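PDB 6P7L: Aln2 from Streptomyces sp. CM020, which belongs to the SnoaL-like branch of the NTF2-like superfamily and probably takes part in biosynthesis of the polyketide antibiotic alnumycin. Local coordinates for residues P34-E39 with M106-A111; T62-A67 with T144-S149; R70-T75 with D162-R167; V124-A129 with L134-C139. All blocks are in the same frame, centred on the assembly; numbering follows the deposited sequence.

Interaction 1. Residues P34-E39 with M106-A111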
loop_
_atom_site.group_PDB
_atom_site.type_symbol
_atom_site.label_atom_id
_atom_site.label_comp_id
_atom_site.label_asym_id
_atom_site.label_seq_id
_atom_site.Cartn_x
_atom_site.Cartn_y
_atom_site.Cartn_z
ATOM N N PRO A 34 -2.038 0.993 -18.682
ATOM C CA PRO A 34 -1.622 1.915 -17.618
ATOM C C PRO A 34 -2.668 2.976 -17.323
ATOM O O PRO A 34 -2.879 3.332 -16.153
ATOM C CB PRO A 34 -0.303 2.510 -18.161
ATOM C CG PRO A 34 0.229 1.399 -19.095
ATOM C CD PRO A 34 -1.026 0.886 -19.762
ATOM N N GLU A 35 -3.371 3.446 -18.356
ATOM C CA GLU A 35 -4.410 4.448 -18.146
ATOM C C GLU A 35 -5.495 3.915 -17.222
ATOM O O GLU A 35 -5.941 4.609 -16.291
ATOM C CB GLU A 35 -5.013 4.857 -19.487
ATOM C CG GLU A 35 -4.102 5.616 -20.408
ATOM C CD GLU A 35 -3.192 4.745 -21.311
ATOM O OE1 GLU A 35 -3.157 3.493 -21.228
ATOM O OE2 GLU A 35 -2.464 5.348 -22.105
ATOM N N LEU A 36 -5.927 2.672 -17.464
ATOM C CA LEU A 36 -6.950 2.058 -16.621
ATOM C C LEU A 36 -6.441 1.861 -15.207
ATOM O O LEU A 36 -7.145 2.154 -14.234
ATOM C CB LEU A 36 -7.415 0.709 -17.191
ATOM C CG LEU A 36 -8.453 0.023 -16.297
ATOM C CD1 LEU A 36 -9.699 0.927 -16.280
ATOM C CD2 LEU A 36 -8.805 -1.337 -16.780
ATOM N N TYR A 37 -5.210 1.353 -15.069
ATOM C CA TYR A 37 -4.650 1.143 -13.735
ATOM C C TYR A 37 -4.614 2.444 -12.931
ATOM O O TYR A 37 -5.069 2.499 -11.770
ATOM C CB TYR A 37 -3.258 0.543 -13.849
ATOM C CG TYR A 37 -2.715 0.180 -12.521
ATOM C CD1 TYR A 37 -3.049 -1.043 -11.937
ATOM C CD2 TYR A 37 -1.918 1.058 -11.811
ATOM C CE1 TYR A 37 -2.568 -1.388 -10.709
ATOM C CE2 TYR A 37 -1.438 0.715 -10.550
ATOM C CZ TYR A 37 -1.774 -0.516 -10.025
ATOM O OH TYR A 37 -1.333 -0.897 -8.771
ATOM N N VAL A 38 -4.107 3.511 -13.547
ATOM C CA VAL A 38 -4.060 4.795 -12.867
ATOM C C VAL A 38 -5.471 5.243 -12.502
ATOM O O VAL A 38 -5.711 5.721 -11.389
ATOM C CB VAL A 38 -3.336 5.829 -13.738
ATOM C CG1 VAL A 38 -3.482 7.242 -13.193
ATOM C CG2 VAL A 38 -1.850 5.470 -13.844
ATOM N N GLU A 39 -6.421 5.083 -13.430
ATOM C CA GLU A 39 -7.804 5.490 -13.188
ATOM C C GLU A 39 -8.396 4.758 -11.987
ATOM O O GLU A 39 -9.121 5.357 -11.173
ATOM C CB GLU A 39 -8.641 5.224 -14.427
ATOM C CG GLU A 39 -10.022 5.829 -14.339
ATOM C CD GLU A 39 -10.861 5.584 -15.554
ATOM O OE1 GLU A 39 -10.504 4.717 -16.405
ATOM O OE2 GLU A 39 -11.886 6.295 -15.659
ATOM N N MET A 106 -3.437 -5.420 -5.373
ATOM C CA MET A 106 -4.648 -5.306 -6.178
ATOM C C MET A 106 -4.434 -5.793 -7.608
ATOM O O MET A 106 -3.585 -5.253 -8.326
ATOM C CB MET A 106 -5.133 -3.860 -6.215
ATOM C CG MET A 106 -6.405 -3.701 -6.962
ATOM S SD MET A 106 -6.875 -1.958 -7.042
ATOM C CE MET A 106 -7.160 -1.623 -5.288
ATOM N N THR A 107 -5.218 -6.804 -8.015
ATOM C CA THR A 107 -5.311 -7.233 -9.405
ATOM C C THR A 107 -6.391 -6.399 -10.090
ATOM O O THR A 107 -7.409 -6.019 -9.483
ATOM C CB THR A 107 -5.637 -8.729 -9.563
ATOM O OG1 THR A 107 -6.902 -9.012 -8.956
ATOM C CG2 THR A 107 -4.527 -9.612 -8.951
ATOM N N VAL A 108 -6.177 -6.137 -11.369
ATOM C CA VAL A 108 -7.106 -5.353 -12.181
ATOM C C VAL A 108 -7.258 -6.038 -13.537
ATOM O O VAL A 108 -6.254 -6.275 -14.216
ATOM C CB VAL A 108 -6.615 -3.895 -12.376
ATOM C CG1 VAL A 108 -7.599 -3.160 -13.293
ATOM C CG2 VAL A 108 -6.453 -3.194 -11.056
ATOM N N GLU A 109 -8.497 -6.321 -13.956
ATOM C CA GLU A 109 -8.758 -6.942 -15.252
ATOM C C GLU A 109 -9.883 -6.171 -15.914
ATOM O O GLU A 109 -10.883 -5.888 -15.254
ATOM C CB GLU A 109 -9.164 -8.423 -15.078
ATOM N N GLU A 110 -9.727 -5.870 -17.205
ATOM C CA GLU A 110 -10.754 -5.180 -17.984
ATOM C C GLU A 110 -11.374 -6.142 -18.982
ATOM O O GLU A 110 -10.660 -6.766 -19.776
ATOM C CB GLU A 110 -10.184 -3.967 -18.730
ATOM C CG GLU A 110 -11.268 -3.033 -19.303
ATOM C CD GLU A 110 -10.718 -1.843 -20.099
ATOM O OE1 GLU A 110 -11.544 -1.012 -20.521
ATOM O OE2 GLU A 110 -9.490 -1.743 -20.327
ATOM N N ALA A 111 -12.693 -6.236 -18.967
ATOM C CA ALA A 111 -13.390 -7.061 -19.943
ATOM C C ALA A 111 -13.567 -6.298 -21.251
ATOM O O ALA A 111 -13.429 -5.079 -21.314
ATOM C CB ALA A 111 -14.731 -7.505 -19.373
HETATM O O HOH W 1 -1.692 -3.428 -7.740
#
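Leu-36 lies obliquely across the side chain of Glu-110, and the next residue, Tyr-37, meets Val-108 at about a right angle; the two pairs join the first turns of helix 34-52 to the end of strand 98-110. In Leu-36, CG stands anti to the backbone N (chi1 178°), which carries CD2 toward the strand. CD2 rests 3.6 Å from CB of Glu-110 and 4.1 Å from CG1 of Val-108. The glutamate is extended beyond CG and borders the leucine CD2 all the way from CB to OE2, which comes as close as CB does.

Val-108 serves both helix residues with different branches: CG1 faces Leu-36, while CG2 comes within 4.1 Å of CD1 of Tyr-37, approaching the ring obliquely. The phenol OH points toward the earlier residues of the strand, where a water lying in the ring plane is 2.8 Å from Tyr-37 OH and donates to Met-106 O at 2.7 Å. Met-106 O also accepts a hydrogen bond from Gln-42 NE2 of the second subunit, so subunit interface and intrachain packing meet here. Val-116 of the adjoining strand touches both Leu-36 and Val-108. Such packing of an N-terminal helix on a strongly curved sheet is characteristic of the NTF2-like alpha+beta fold.

Interaction 2. Residues T62-A67 with T144-S149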
loop_
_atom_site.group_PDB
_atom_site.type_symbol
_atom_site.label_atom_id
_atom_site.label_comp_id
_atom_site.label_asym_id
_atom_site.label_seq_id
_atom_site.Cartn_x
_atom_site.Cartn_y
_atom_site.Cartn_z
ATOM N N THR A 62 -20.636 7.059 -5.440
ATOM C CA THR A 62 -19.741 6.398 -6.373
ATOM C C THR A 62 -20.303 5.068 -6.859
ATOM O O THR A 62 -19.748 4.491 -7.809
ATOM C CB THR A 62 -18.349 6.130 -5.772
ATOM O OG1 THR A 62 -18.416 5.133 -4.737
ATOM C CG2 THR A 62 -17.683 7.410 -5.267
ATOM N N PHE A 63 -21.405 4.591 -6.256
ATOM C CA PHE A 63 -22.036 3.342 -6.666
ATOM C C PHE A 63 -23.158 3.617 -7.665
ATOM O O PHE A 63 -23.825 4.650 -7.611
ATOM C CB PHE A 63 -22.612 2.584 -5.447
ATOM C CG PHE A 63 -21.566 1.943 -4.593
ATOM C CD1 PHE A 63 -20.823 2.704 -3.698
ATOM C CD2 PHE A 63 -21.324 0.585 -4.670
ATOM C CE1 PHE A 63 -19.837 2.125 -2.944
ATOM C CE2 PHE A 63 -20.326 0.004 -3.894
ATOM C CZ PHE A 63 -19.589 0.790 -3.059
ATOM N N VAL A 64 -23.345 2.688 -8.610
ATOM C CA VAL A 64 -24.432 2.814 -9.579
ATOM C C VAL A 64 -25.755 2.342 -8.989
ATOM O O VAL A 64 -25.817 1.645 -7.979
ATOM C CB VAL A 64 -24.115 2.059 -10.882
ATOM C CG1 VAL A 64 -22.831 2.579 -11.477
ATOM C CG2 VAL A 64 -24.090 0.556 -10.643
ATOM N N ALA A 65 -26.842 2.722 -9.659
ATOM C CA ALA A 65 -28.155 2.225 -9.276
ATOM C C ALA A 65 -28.148 0.697 -9.286
ATOM O O ALA A 65 -27.566 0.068 -10.171
ATOM C CB ALA A 65 -29.231 2.741 -10.223
ATOM N N GLY A 66 -28.778 0.098 -8.287
ATOM C CA GLY A 66 -28.789 -1.356 -8.195
ATOM C C GLY A 66 -27.470 -2.022 -7.851
ATOM O O GLY A 66 -27.402 -3.256 -7.891
ATOM N N ALA A 67 -26.442 -1.262 -7.463
ATOM C CA ALA A 67 -25.169 -1.864 -7.056
ATOM C C ALA A 67 -25.386 -2.821 -5.886
ATOM O O ALA A 67 -26.263 -2.626 -5.048
ATOM C CB ALA A 67 -24.164 -0.793 -6.655
ATOM N N THR A 144 -16.473 -5.117 -8.849
ATOM C CA THR A 144 -16.591 -4.819 -10.269
ATOM C C THR A 144 -16.885 -3.331 -10.391
ATOM O O THR A 144 -17.652 -2.765 -9.585
ATOM C CB THR A 144 -17.681 -5.628 -10.997
ATOM O OG1 THR A 144 -18.971 -5.163 -10.596
ATOM C CG2 THR A 144 -17.522 -7.102 -10.720
ATOM N N LEU A 145 -16.234 -2.706 -11.369
ATOM C CA LEU A 145 -16.426 -1.303 -11.694
ATOM C C LEU A 145 -16.941 -1.183 -13.118
ATOM O O LEU A 145 -16.626 -2.002 -13.998
ATOM C CB LEU A 145 -15.120 -0.492 -11.552
ATOM C CG LEU A 145 -14.291 -0.788 -10.313
ATOM C CD1 LEU A 145 -12.906 -0.146 -10.409
ATOM C CD2 LEU A 145 -15.031 -0.349 -9.086
ATOM N N VAL A 146 -17.731 -0.139 -13.347
ATOM C CA VAL A 146 -18.278 0.130 -14.667
ATOM C C VAL A 146 -18.105 1.611 -14.957
ATOM O O VAL A 146 -17.994 2.434 -14.052
ATOM C CB VAL A 146 -19.752 -0.282 -14.781
ATOM C CG1 VAL A 146 -19.902 -1.782 -14.620
ATOM C CG2 VAL A 146 -20.628 0.493 -13.770
ATOM N N ARG A 147 -18.097 1.945 -16.239
ATOM C CA ARG A 147 -17.919 3.321 -16.685
ATOM C C ARG A 147 -19.281 3.948 -16.975
ATOM O O ARG A 147 -20.079 3.379 -17.722
ATOM C CB ARG A 147 -17.035 3.354 -17.931
ATOM C CG ARG A 147 -16.488 4.708 -18.290
ATOM C CD ARG A 147 -15.467 4.552 -19.410
ATOM N NE ARG A 147 -14.354 3.689 -18.992
ATOM C CZ ARG A 147 -13.390 4.081 -18.169
ATOM N NH1 ARG A 147 -13.433 5.321 -17.702
ATOM N NH2 ARG A 147 -12.398 3.244 -17.813
ATOM N N VAL A 148 -19.549 5.111 -16.371
ATOM C CA VAL A 148 -20.813 5.820 -16.561
ATOM C C VAL A 148 -20.482 7.256 -16.899
ATOM O O VAL A 148 -19.838 7.950 -16.098
ATOM C CB VAL A 148 -21.714 5.752 -15.307
ATOM C CG1 VAL A 148 -23.002 6.532 -15.518
ATOM C CG2 VAL A 148 -22.001 4.304 -14.983
ATOM N N SER A 149 -20.911 7.691 -18.092
ATOM C CA SER A 149 -20.573 9.000 -18.646
ATOM C C SER A 149 -19.075 9.254 -18.519
ATOM O O SER A 149 -18.628 10.315 -18.080
ATOM C CB SER A 149 -21.400 10.130 -18.016
ATOM O OG SER A 149 -22.750 9.728 -17.904
#
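This is a small, purely apolar surface contact between the short strand 63-64, which follows helix 56-60, and the far end of the long strand 133-148. Three valines make it, burying 85 Å² in total. Val-64 sets CG1 against Val-146 and Val-148, two positions apart on the strand: CG1 lies 3.8 Å from CG2 of Val-146 and 4.0 Å from CG2 of Val-148. A single methyl thus bridges the two, and each pair of side chains meets at a slant.

Val-64 and Val-146 share a rotamer but offer different branches. Val-64 turns toward the strand the methyl anti to its carbonyl carbon (chi1 -58°), whereas Val-146 uses the one lodged between its own N and carbonyl carbon. Val-148 alone differs in rotamer, with chi1 178°. The backbones stay well apart, with the CA atoms of Val-64 and Val-148 8.4 Å from each other. From Val-64 itself the chain turns a corner through a type II beta turn to Ala-67, closed by the bond from Ala-67 N to Val-64 O at 3.0 Å.

Strand 151-161 links the two segments: Val-64 and Thr-62 form backbone hydrogen bonds with Ser-154, and Thr-144 pairs with Arg-155 and Ser-156. Phe-63 packs on Ile-83 of helix 80-90 and on Gln-47 of helix 34-52, while Leu-145 touches Phe-43 of that same first helix.

Interaction 3. Residues R70-T75 with D162-R167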
loop_
_atom_site.group_PDB
_atom_site.type_symbol
_atom_site.label_atom_id
_atom_site.label_comp_id
_atom_site.label_asym_id
_atom_site.label_seq_id
_atom_site.Cartn_x
_atom_site.Cartn_y
_atom_site.Cartn_z
ATOM N N ARG A 70 -21.953 -6.753 -0.751
ATOM C CA ARG A 70 -22.076 -7.979 0.028
ATOM C C ARG A 70 -21.091 -7.920 1.181
ATOM O O ARG A 70 -19.868 -8.033 0.987
ATOM C CB ARG A 70 -21.851 -9.219 -0.840
ATOM C CG ARG A 70 -22.304 -10.476 -0.165
ATOM C CD ARG A 70 -22.333 -11.474 -1.127
ATOM N NE ARG A 70 -23.301 -11.281 -2.233
ATOM C CZ ARG A 70 -24.516 -11.842 -2.311
ATOM N NH1 ARG A 70 -24.965 -12.641 -1.342
ATOM N NH2 ARG A 70 -25.288 -11.603 -3.364
ATOM N N LEU A 71 -21.662 -7.879 2.381
ATOM C CA LEU A 71 -20.978 -7.730 3.639
ATOM C C LEU A 71 -20.336 -9.051 4.016
ATOM O O LEU A 71 -20.742 -10.134 3.558
ATOM C CB LEU A 71 -21.978 -7.297 4.722
ATOM C CG LEU A 71 -22.624 -5.909 4.633
ATOM C CD1 LEU A 71 -23.754 -5.746 5.655
ATOM C CD2 LEU A 71 -21.587 -4.837 4.850
ATOM N N ALA A 72 -19.377 -8.951 4.931
ATOM C CA ALA A 72 -18.640 -10.142 5.342
ATOM C C ALA A 72 -19.576 -11.253 5.822
ATOM O O ALA A 72 -19.342 -12.441 5.560
ATOM C CB ALA A 72 -17.630 -9.770 6.426
ATOM N N GLY A 73 -20.644 -10.894 6.505
ATOM C CA GLY A 73 -21.527 -11.876 7.091
ATOM C C GLY A 73 -22.584 -12.467 6.191
ATOM O O GLY A 73 -23.306 -13.383 6.602
ATOM N N GLY A 74 -22.700 -11.976 4.972
ATOM C CA GLY A 74 -23.682 -12.459 4.028
ATOM C C GLY A 74 -24.814 -11.501 3.753
ATOM O O GLY A 74 -25.552 -11.709 2.782
ATOM N N THR A 75 -24.994 -10.470 4.568
ATOM C CA THR A 75 -26.007 -9.471 4.259
ATOM C C THR A 75 -25.619 -8.698 3.000
ATOM O O THR A 75 -24.446 -8.370 2.781
ATOM C CB THR A 75 -26.188 -8.515 5.437
ATOM O OG1 THR A 75 -26.732 -9.229 6.554
ATOM C CG2 THR A 75 -27.127 -7.376 5.063
ATOM N N ASP A 162 -11.146 -12.135 6.866
ATOM C CA ASP A 162 -10.240 -13.255 7.072
ATOM C C ASP A 162 -10.501 -13.956 8.390
ATOM O O ASP A 162 -10.283 -15.167 8.480
ATOM C CB ASP A 162 -8.794 -12.776 7.001
ATOM C CG ASP A 162 -8.314 -12.538 5.560
ATOM O OD1 ASP A 162 -8.748 -13.304 4.667
ATOM O OD2 ASP A 162 -7.455 -11.621 5.344
ATOM N N ASP A 163 -10.951 -13.236 9.433
ATOM C CA ASP A 163 -11.231 -13.937 10.683
ATOM C C ASP A 163 -12.396 -14.917 10.504
ATOM O O ASP A 163 -12.375 -16.029 11.044
ATOM C CB ASP A 163 -11.511 -12.957 11.818
ATOM C CG ASP A 163 -12.672 -12.044 11.548
ATOM O OD1 ASP A 163 -12.808 -11.545 10.414
ATOM O OD2 ASP A 163 -13.435 -11.835 12.510
ATOM N N LEU A 164 -13.408 -14.522 9.731
ATOM C CA LEU A 164 -14.548 -15.392 9.470
ATOM C C LEU A 164 -14.135 -16.594 8.639
ATOM O O LEU A 164 -14.608 -17.714 8.888
ATOM C CB LEU A 164 -15.655 -14.594 8.781
ATOM C CG LEU A 164 -16.321 -13.523 9.649
ATOM C CD1 LEU A 164 -17.449 -12.803 8.877
ATOM C CD2 LEU A 164 -16.856 -14.096 10.948
ATOM N N VAL A 165 -13.228 -16.387 7.675
ATOM C CA VAL A 165 -12.690 -17.492 6.874
ATOM C C VAL A 165 -11.956 -18.475 7.764
ATOM O O VAL A 165 -12.163 -19.699 7.678
ATOM C CB VAL A 165 -11.751 -16.953 5.775
ATOM C CG1 VAL A 165 -10.985 -18.118 5.091
ATOM C CG2 VAL A 165 -12.524 -16.159 4.779
ATOM N N VAL A 166 -11.103 -17.953 8.648
ATOM C CA VAL A 166 -10.376 -18.808 9.584
ATOM C C VAL A 166 -11.348 -19.617 10.439
ATOM O O VAL A 166 -11.149 -20.811 10.676
ATOM C CB VAL A 166 -9.446 -17.966 10.467
ATOM C CG1 VAL A 166 -8.845 -18.808 11.581
ATOM C CG2 VAL A 166 -8.352 -17.309 9.621
ATOM N N ARG A 167 -12.368 -18.950 10.978
ATOM C CA ARG A 167 -13.308 -19.636 11.864
ATOM C C ARG A 167 -13.989 -20.786 11.143
ATOM O O ARG A 167 -14.148 -21.868 11.707
ATOM C CB ARG A 167 -14.343 -18.654 12.401
ATOM C CG ARG A 167 -13.761 -17.620 13.347
ATOM C CD ARG A 167 -14.840 -16.699 13.929
ATOM N NE ARG A 167 -15.659 -17.403 14.881
ATOM C CZ ARG A 167 -15.376 -17.529 16.190
ATOM N NH1 ARG A 167 -14.302 -16.962 16.722
ATOM N NH2 ARG A 167 -16.175 -18.204 16.975
#
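Leu-164 overlaps Ala-72 with one methyl, CD1, which comes within 3.9 Å of the alanine CB. The contact pairs the beta-hairpin turn between strands 67-70 and 76-78 with the C-terminal helix 162-168, which directly follows the last strand, 151-161, of this NTF2-like fold. It is a slight, surface-lying junction of 76 Å².

Leu-164 reaches the turn because its CG stands anti to the carbonyl carbon (chi1 -68°) and the chain then runs on extended (chi2 -178°). Ala-72 directs its CB toward the helix and is the second residue of a type I turn running from Leu-71 to Gly-74. Two backbone bonds hold this bend in shape: Gly-74 N to Leu-71 O at 3.0 Å, and Leu-71 N to Thr-75 O at 2.9 Å. Gly-74, whose phi is 109°, takes the turn back toward strand 76-78. Even so, Gly-73 is poorly ordered, which suggests that the light apolar touch does little to still the tip.

The helix has firmer ties elsewhere. Asp-162 forms a salt bridge with Arg-100 of the second subunit and a hydrogen bond with Thr-138 of its own chain, while Asp-163 is paired with Arg-161. Arg-161 also packs against Ala-72, close to the junction. The leucine methyl meets the turn's backbone as well as its side chain, with CD1 of Leu-164 lying 3.8 Å from Ala-72 O.

Interaction 4. Residues V124-A129 with L134-C139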
loop_
_atom_site.group_PDB
_atom_site.type_symbol
_atom_site.label_atom_id
_atom_site.label_comp_id
_atom_site.label_asym_id
_atom_site.label_seq_id
_atom_site.Cartn_x
_atom_site.Cartn_y
_atom_site.Cartn_z
ATOM N N VAL A 124 -8.453 -1.834 7.989
ATOM C CA VAL A 124 -8.785 -0.526 8.539
ATOM C C VAL A 124 -7.965 -0.343 9.803
ATOM O O VAL A 124 -7.981 -1.209 10.696
ATOM C CB VAL A 124 -10.287 -0.392 8.824
ATOM C CG1 VAL A 124 -10.585 0.945 9.441
ATOM C CG2 VAL A 124 -11.048 -0.554 7.526
ATOM N N THR A 125 -7.246 0.780 9.867
ATOM C CA THR A 125 -6.661 1.223 11.123
ATOM C C THR A 125 -7.623 2.208 11.773
ATOM O O THR A 125 -8.306 2.976 11.092
ATOM C CB THR A 125 -5.282 1.868 10.943
ATOM O OG1 THR A 125 -5.356 2.962 10.047
ATOM C CG2 THR A 125 -4.241 0.851 10.383
ATOM N N VAL A 126 -7.661 2.199 13.102
ATOM C CA VAL A 126 -8.513 3.123 13.845
ATOM C C VAL A 126 -7.666 3.847 14.880
ATOM O O VAL A 126 -7.201 3.231 15.845
ATOM C CB VAL A 126 -9.690 2.414 14.516
ATOM C CG1 VAL A 126 -10.632 3.449 15.093
ATOM C CG2 VAL A 126 -10.412 1.503 13.504
ATOM N N THR A 127 -7.512 5.154 14.707
ATOM C CA THR A 127 -6.634 5.970 15.532
ATOM C C THR A 127 -7.470 6.836 16.458
ATOM O O THR A 127 -8.308 7.614 16.002
ATOM C CB THR A 127 -5.734 6.836 14.654
ATOM O OG1 THR A 127 -4.863 5.992 13.904
ATOM C CG2 THR A 127 -4.872 7.758 15.492
ATOM N N SER A 128 -7.218 6.711 17.753
ATOM C CA SER A 128 -7.968 7.419 18.779
ATOM C C SER A 128 -7.293 8.708 19.246
ATOM O O SER A 128 -6.128 8.997 18.947
ATOM C CB SER A 128 -8.181 6.496 19.975
ATOM O OG SER A 128 -6.998 6.515 20.760
ATOM N N ALA A 129 -8.063 9.473 20.032
ATOM C CA ALA A 129 -7.569 10.713 20.625
ATOM C C ALA A 129 -6.371 10.481 21.533
ATOM O O ALA A 129 -5.568 11.397 21.722
ATOM C CB ALA A 129 -8.683 11.406 21.430
ATOM N N LEU A 134 -5.731 0.753 16.481
ATOM C CA LEU A 134 -6.270 -0.599 16.313
ATOM C C LEU A 134 -6.146 -1.000 14.851
ATOM O O LEU A 134 -6.248 -0.143 13.973
ATOM C CB LEU A 134 -7.738 -0.674 16.736
ATOM C CG LEU A 134 -8.124 -0.171 18.123
ATOM C CD1 LEU A 134 -9.618 -0.210 18.339
ATOM C CD2 LEU A 134 -7.406 -1.010 19.171
ATOM N N VAL A 135 -5.841 -2.268 14.589
ATOM C CA VAL A 135 -5.856 -2.810 13.228
ATOM C C VAL A 135 -6.978 -3.832 13.124
ATOM O O VAL A 135 -6.982 -4.836 13.852
ATOM C CB VAL A 135 -4.507 -3.419 12.839
ATOM C CG1 VAL A 135 -4.557 -3.972 11.432
ATOM C CG2 VAL A 135 -3.396 -2.408 12.992
ATOM N N GLU A 136 -7.922 -3.576 12.226
ATOM C CA GLU A 136 -9.058 -4.470 12.056
ATOM C C GLU A 136 -8.684 -5.725 11.265
ATOM O O GLU A 136 -7.695 -5.738 10.520
ATOM C CB GLU A 136 -10.204 -3.720 11.393
ATOM C CG GLU A 136 -10.823 -2.684 12.317
ATOM C CD GLU A 136 -12.198 -2.207 11.855
ATOM O OE1 GLU A 136 -12.530 -2.445 10.669
ATOM O OE2 GLU A 136 -12.927 -1.620 12.682
ATOM N N PRO A 137 -9.449 -6.809 11.439
ATOM C CA PRO A 137 -9.159 -8.036 10.688
ATOM C C PRO A 137 -9.023 -7.744 9.199
ATOM O O PRO A 137 -9.796 -6.980 8.603
ATOM C CB PRO A 137 -10.361 -8.946 10.983
ATOM C CG PRO A 137 -11.131 -8.266 12.092
ATOM C CD PRO A 137 -10.637 -6.914 12.317
ATOM N N THR A 138 -8.047 -8.392 8.577
ATOM C CA THR A 138 -7.870 -8.145 7.166
ATOM C C THR A 138 -9.005 -8.793 6.375
ATOM O O THR A 138 -9.694 -9.702 6.839
ATOM C CB THR A 138 -6.509 -8.645 6.720
ATOM O OG1 THR A 138 -6.360 -10.001 7.080
ATOM C CG2 THR A 138 -5.403 -7.875 7.393
ATOM N N CYS A 139 -9.239 -8.241 5.189
ATOM C CA CYS A 139 -10.276 -8.682 4.268
ATOM C C CYS A 139 -9.680 -8.933 2.893
ATOM O O CYS A 139 -8.719 -8.279 2.469
ATOM C CB CYS A 139 -11.384 -7.604 4.097
ATOM S SG CYS A 139 -12.349 -7.294 5.585
#
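With CG anti to its carbonyl carbon (chi1 -70°) and the chain extended beyond it, Glu-136 lies alongside Val-124, both side chains pointing the same way. OE1 of Glu-136 sits nearest CB of Val-124, at 3.6 Å, with both valine methyls slightly farther off. The other carboxylate oxygen, OE2, is 4.1 Å from CG2 of Val-126, which crosses the glutamate at a slant.

The backbones form an antiparallel ladder in the hairpin of strands 116-127 and 133-148. Val-126 and Leu-134 are a hydrogen-bonded pair, joined from Val-126 N to Leu-134 O at 2.9 Å and from Leu-134 N to Val-126 O at 3.0 Å. Thr-125 and Val-135 form the non-hydrogen-bonded pair, and CA of Thr-125 makes a CH...O contact of 3.2 Å with Leu-134 O. The next rung is Glu-136 N to Val-124 O, 2.8 Å and nearly straight at 171°.

On the opposite face from Val-126, Thr-125 OG1 is bonded to Trp-102 NE1. Thr-127 OG1 hydrogen-bonds Thr-138 OG1 of the third subunit, placing the hairpin at a subunit interface. Val-124 lies about 5 Å from a bound glycerol, which may mark a pocket. Glu-136 thus packs its chain on valines while both carboxylate oxygens find polar partners elsewhere, OE1 in a salt bridge with Arg-93.

How the interactions relate
From the N terminus, helix 34-52 opens interaction 1, which closes on strand 98-110. Before it closes, 62-67 opens interaction 2 and 70-75 opens interaction 3; interaction 2 closes on 144-149 and interaction 3 on helix 162-167, so interactions 1, 2 and 3 all cross one another. Interaction 4 is a local hairpin, opening after interaction 1 has closed and nested inside the loops of both 2 and 3. Interactions 1 and 2 meet through the salt bridge of Glu-39 with Arg-147, tying the first helix to the end of strand 133-148. Interactions 3 and 4 touch near the beginning of that strand, where helix 162-168 starts. Interactions 1, 2 and 4 share the curved sheet; 1, 3 and 4 also reach the second subunit.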